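Putative uncharacterized protein (Ustilago maydis, PDB 4GNX) is probably the small, OB-fold subunit of the trimeric Replication protein A, a complex that binds single-stranded DNA. Local coordinates at residues L7-S10 against S11-G14; S53-S56 against S57-F60. One frame throughout, in Å; residues are numbered along the deposited sequence.

Interaction 1 (L7-S10 against S11-G14); sequences LINS and SMLG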
ATOM      1  N   LEU A   7     -10.131  -2.383 -21.009  1.00 30.38           N
ATOM      2  CA  LEU A   7      -9.106  -3.404 -20.743  1.00 29.93           C
ATOM      3  C   LEU A   7      -9.851  -4.640 -20.392  1.00 32.80           C
ATOM      4  O   LEU A   7     -10.537  -4.672 -19.370  1.00 36.05           O
ATOM      5  CB  LEU A   7      -8.253  -3.015 -19.538  1.00 27.88           C
ATOM      6  CG  LEU A   7      -6.920  -3.717 -19.352  1.00 26.88           C
ATOM      7  CD1 LEU A   7      -5.974  -3.451 -20.523  1.00 26.38           C
ATOM      8  CD2 LEU A   7      -6.304  -3.282 -18.035  1.00 25.87           C
ATOM      9  N   ILE A   8      -9.743  -5.670 -21.214  1.00 34.23           N
ATOM     10  CA  ILE A   8     -10.589  -6.827 -20.986  1.00 36.10           C
ATOM     11  C   ILE A   8      -9.805  -8.139 -20.923  1.00 38.30           C
ATOM     12  O   ILE A   8      -8.622  -8.187 -21.264  1.00 40.60           O
ATOM     13  CB  ILE A   8     -11.773  -6.877 -22.001  1.00 36.55           C
ATOM     14  CG1 ILE A   8     -11.297  -7.320 -23.378  1.00 36.29           C
ATOM     15  CG2 ILE A   8     -12.497  -5.531 -22.062  1.00 34.68           C
ATOM     16  CD1 ILE A   8     -12.314  -8.156 -24.103  1.00 39.82           C
ATOM     17  N   ASN A   9     -10.463  -9.178 -20.422  1.00 39.62           N
ATOM     18  CA  ASN A   9      -9.946 -10.515 -20.500  1.00 40.25           C
ATOM     19  C   ASN A   9     -10.796 -11.295 -21.504  1.00 42.07           C
ATOM     20  O   ASN A   9     -11.693 -10.719 -22.130  1.00 41.92           O
ATOM     21  CB  ASN A   9      -9.885 -11.162 -19.108  1.00 42.88           C
ATOM     22  CG  ASN A   9     -11.235 -11.193 -18.381  1.00 45.71           C
ATOM     23  OD1 ASN A   9     -11.275 -11.026 -17.164  1.00 45.55           O
ATOM     24  ND2 ASN A   9     -12.327 -11.460 -19.103  1.00 46.90           N
ATOM     25  N   SER A  10     -10.519 -12.586 -21.670  1.00 43.31           N
ATOM     26  CA  SER A  10     -11.139 -13.355 -22.739  1.00 45.00           C
ATOM     27  C   SER A  10     -12.658 -13.544 -22.539  1.00 47.44           C
ATOM     28  O   SER A  10     -13.416 -13.709 -23.506  1.00 49.15           O
ATOM     29  CB  SER A  10     -10.434 -14.704 -22.900  1.00 47.95           C
ATOM     30  OG  SER A  10     -10.415 -15.454 -21.692  1.00 50.95           O
ATOM     31  N   SER A  11     -13.105 -13.491 -21.290  1.00 46.51           N
ATOM     32  CA  SER A  11     -14.486 -13.781 -20.997  1.00 47.87           C
ATOM     33  C   SER A  11     -15.370 -12.585 -21.299  1.00 45.49           C
ATOM     34  O   SER A  11     -16.574 -12.718 -21.408  1.00 50.05           O
ATOM     35  CB  SER A  11     -14.645 -14.213 -19.551  1.00 50.13           C
ATOM     36  OG  SER A  11     -15.053 -13.107 -18.788  1.00 51.26           O
ATOM     37  N   MET A  12     -14.772 -11.422 -21.448  1.00 41.10           N
ATOM     38  CA  MET A  12     -15.522 -10.221 -21.759  1.00 40.65           C
ATOM     39  C   MET A  12     -15.692  -9.992 -23.258  1.00 40.69           C
ATOM     40  O   MET A  12     -16.395  -9.083 -23.674  1.00 40.65           O
ATOM     41  CB  MET A  12     -14.873  -9.012 -21.105  1.00 38.88           C
ATOM     42  CG  MET A  12     -14.939  -9.079 -19.590  1.00 41.92           C
ATOM     43  SD  MET A  12     -13.910  -7.895 -18.692  1.00 43.28           S
ATOM     44  CE  MET A  12     -14.653  -6.322 -19.137  1.00 40.25           C
ATOM     45  N   LEU A  13     -15.068 -10.822 -24.079  1.00 41.82           N
ATOM     46  CA  LEU A  13     -15.174 -10.643 -25.525  1.00 43.19           C
ATOM     47  C   LEU A  13     -16.610 -10.499 -26.005  1.00 45.17           C
ATOM     48  O   LEU A  13     -16.911  -9.550 -26.710  1.00 46.00           O
ATOM     49  CB  LEU A  13     -14.490 -11.777 -26.282  1.00 45.83           C
ATOM     50  CG  LEU A  13     -12.979 -11.841 -26.066  1.00 44.86           C
ATOM     51  CD1 LEU A  13     -12.482 -13.162 -26.594  1.00 48.74           C
ATOM     52  CD2 LEU A  13     -12.240 -10.698 -26.734  1.00 42.34           C
ATOM     53  N   GLY A  14     -17.488 -11.416 -25.600  1.00 46.77           N
ATOM     54  CA  GLY A  14     -18.902 -11.362 -25.963  1.00 49.14           C
ATOM     55  C   GLY A  14     -19.550  -9.994 -25.817  1.00 48.60           C
ATOM     56  O   GLY A  14     -20.404  -9.622 -26.622  1.00 51.72           O
TER
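Ile-8 and Asn-9 meet Met-12 and Leu-13 where the short, weakly bonded strand 7-8 of the OB-type barrel, which pairs with strand 20-31, gives way to a helical turn at 11-13. Two backbone hydrogen bonds, each spanning three residues, start that turn. Met-12 N donates to Asn-9 O at 3.2 Å and comes in from above the carbonyl plane, 55° out of it. The next bond, from Leu-13 N to Ser-10 O, is weak at 3.4 Å.

Apolar contacts split the two branches of Ile-8 between two partners. Ile-8 CG2 meets the CE methyl of Met-12 at 3.7 Å; the methionine chain bends at its last torsion (chi3 65°), which turns CE to CG2 of Ile-8. On the other branch CD1 reaches CD2 of Leu-13, the two side chains crossing at about a right angle.

Helix 93-104 closes over part of the bend, Val-100 packing on both Asn-9 and Met-12. Among the polar groups, the hydroxyl of Ser-10 turns to Asp-41 of the same chain, where its OG is hydrogen-bonded to OD1. CG and CD1 of Leu-13 lie alongside the carbonyl oxygen of Ser-10, the same atom that takes the weak bond from Leu-13 N.

Interaction 2 (S53-S56 against S57-F60); sequences SDVS and SSTF
In Ser-57 and Ser-58 the first torsion tucks the hydroxyl between the backbone N and the carbonyl carbon (chi1 52° in Ser-57), and this folds each OG back toward a carbonyl oxygen three residues earlier. Ser-57 OG lies 3.2 Å from Asp-54 O and Ser-58 OG 3.1 Å from Val-55 O, both as donors.

Asp-54 O is gripped twice by the same residue. The hydroxyl of Ser-57 arrives in the carbonyl plane, with a C=O...donor angle of 157°. Ser-57 N lies 3.2 Å from Asp-54 O, above the carbonyl plane, and its bond is fairly straight at the hydrogen. One residue serving one acceptor through both backbone and side chain ties the start of the turn to its end.

The pattern repeats one step on, but with the weight shifted to the side chain. Ser-58 OG sits in the plane of the Val-55 carbonyl and uses a lone pair of its oxygen. The backbone bond from Ser-58 N to Val-55 O is weak because it is bent to 123° at the hydrogen.

Below these bonds the side chain of Val-55, buried, packs on Ile-79 of strand 73-81 and Val-27 of strand 20-31, so the turn rests against the sheet. Ser-56 and Ser-57 are on the exposed side. Beyond Ser-58, whose side chain touches Glu-81, the chain passes through Thr-59 into strand 60-68.

Bonds from residue 57 to 54 and from 58 to 55 make this a short 3-10 turn, its serine hydroxyls reinforcing the backbone pattern in the connection between strands 44-48 and 60-68 of the OB-type barrel.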
ATOM      1  N   SER A  53       4.774  -7.272 -37.757  1.00 84.99           N
ATOM      2  CA  SER A  53       4.755  -7.523 -36.316  1.00 83.23           C
ATOM      3  C   SER A  53       5.820  -8.561 -35.968  1.00 89.38           C
ATOM      4  O   SER A  53       5.840  -9.643 -36.553  1.00 90.24           O
ATOM      5  CB  SER A  53       3.371  -7.982 -35.867  1.00 76.62           C
ATOM      6  OG  SER A  53       2.404  -6.972 -36.118  1.00 73.95           O
ATOM      7  N   ASP A  54       6.722  -8.211 -35.048  1.00 94.78           N
ATOM      8  CA  ASP A  54       7.783  -9.132 -34.600  1.00 98.30           C
ATOM      9  C   ASP A  54       7.464  -9.729 -33.225  1.00 93.34           C
ATOM     10  O   ASP A  54       8.366 -10.017 -32.421  1.00 95.75           O
ATOM     11  CB  ASP A  54       9.183  -8.477 -34.637  1.00106.90           C
ATOM     12  CG  ASP A  54       9.326  -7.279 -33.682  1.00110.64           C
ATOM     13  OD1 ASP A  54      10.346  -6.555 -33.805  1.00114.61           O
ATOM     14  OD2 ASP A  54       8.445  -7.055 -32.816  1.00107.78           O
ATOM     15  N   VAL A  55       6.164  -9.899 -32.983  1.00 84.96           N
ATOM     16  CA  VAL A  55       5.618 -10.521 -31.777  1.00 81.12           C
ATOM     17  C   VAL A  55       6.355 -11.811 -31.394  1.00 82.33           C
ATOM     18  O   VAL A  55       6.602 -12.066 -30.219  1.00 82.71           O
ATOM     19  CB  VAL A  55       4.096 -10.789 -31.942  1.00 80.21           C
ATOM     20  CG1 VAL A  55       3.559 -11.670 -30.829  1.00 79.42           C
ATOM     21  CG2 VAL A  55       3.312  -9.485 -31.989  1.00 77.47           C
ATOM     22  N   SER A  56       6.730 -12.607 -32.391  1.00 84.81           N
ATOM     23  CA  SER A  56       7.464 -13.855 -32.163  1.00 87.08           C
ATOM     24  C   SER A  56       8.520 -13.773 -31.039  1.00 89.00           C
ATOM     25  O   SER A  56       8.606 -14.675 -30.201  1.00 92.10           O
ATOM     26  CB  SER A  56       8.081 -14.380 -33.474  1.00 89.57           C
ATOM     27  OG  SER A  56       8.668 -13.335 -34.233  1.00 90.98           O
ATOM     28  N   SER A  57       9.295 -12.691 -31.002  1.00 86.33           N
ATOM     29  CA  SER A  57      10.408 -12.592 -30.059  1.00 86.11           C
ATOM     30  C   SER A  57      10.066 -11.792 -28.797  1.00 80.75           C
ATOM     31  O   SER A  57      10.899 -11.027 -28.291  1.00 83.11           O
ATOM     32  CB  SER A  57      11.648 -12.031 -30.762  1.00 90.65           C
ATOM     33  OG  SER A  57      11.334 -10.829 -31.441  1.00 90.07           O
ATOM     34  N   SER A  58       8.853 -11.990 -28.275  1.00 72.60           N
ATOM     35  CA  SER A  58       8.390 -11.253 -27.087  1.00 67.15           C
ATOM     36  C   SER A  58       7.399 -12.037 -26.217  1.00 62.84           C
ATOM     37  O   SER A  58       6.604 -12.820 -26.722  1.00 62.68           O
ATOM     38  CB  SER A  58       7.770  -9.923 -27.500  1.00 63.50           C
ATOM     39  OG  SER A  58       6.423 -10.091 -27.869  1.00 57.87           O
ATOM     40  N   THR A  59       7.428 -11.804 -24.910  1.00 60.02           N
ATOM     41  CA  THR A  59       6.766 -12.719 -23.997  1.00 57.86           C
ATOM     42  C   THR A  59       5.330 -12.277 -23.707  1.00 51.35           C
ATOM     43  O   THR A  59       4.379 -13.020 -23.959  1.00 49.14           O
ATOM     44  CB  THR A  59       7.575 -12.918 -22.695  1.00 61.91           C
ATOM     45  OG1 THR A  59       8.971 -12.690 -22.938  1.00 66.09           O
ATOM     46  CG2 THR A  59       7.386 -14.324 -22.156  1.00 64.81           C
ATOM     47  N   PHE A  60       5.172 -11.071 -23.182  1.00 47.22           N
ATOM     48  CA  PHE A  60       3.840 -10.542 -22.971  1.00 41.47           C
ATOM     49  C   PHE A  60       3.600  -9.410 -23.906  1.00 38.58           C
ATOM     50  O   PHE A  60       4.499  -8.644 -24.213  1.00 39.35           O
ATOM     51  CB  PHE A  60       3.640 -10.055 -21.559  1.00 39.98           C
ATOM     52  CG  PHE A  60       3.790 -11.121 -20.525  1.00 42.03           C
ATOM     53  CD1 PHE A  60       5.057 -11.535 -20.102  1.00 45.59           C
ATOM     54  CD2 PHE A  60       2.672 -11.698 -19.946  1.00 40.19           C
ATOM     55  CE1 PHE A  60       5.204 -12.506 -19.130  1.00 47.46           C
ATOM     56  CE2 PHE A  60       2.813 -12.663 -18.963  1.00 42.31           C
ATOM     57  CZ  PHE A  60       4.080 -13.071 -18.560  1.00 45.98           C
TER

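Overall arrangement
Interaction 1 comes first along the chain and closes well before interaction 2 opens; strands 20-31, 34-39 and 44-48 run between them. Their centres lie 21 Å apart on opposite sides of the chain's centre, and the nearest atoms stay about 12 Å from each other. What joins them is the curled sheet, above all the long strand 20-31: strand 7-8 pairs with it in parallel, while strand 60-68, entered from 53-60, pairs with it antiparallel. Interaction 1 is partly buried under helix 93-104, whereas interaction 2 is a surface turn. The two turns thus serve separate connections of one OB-type barrel, leading toward strands 20-31 and 60-68, and are related through the sheet without touching.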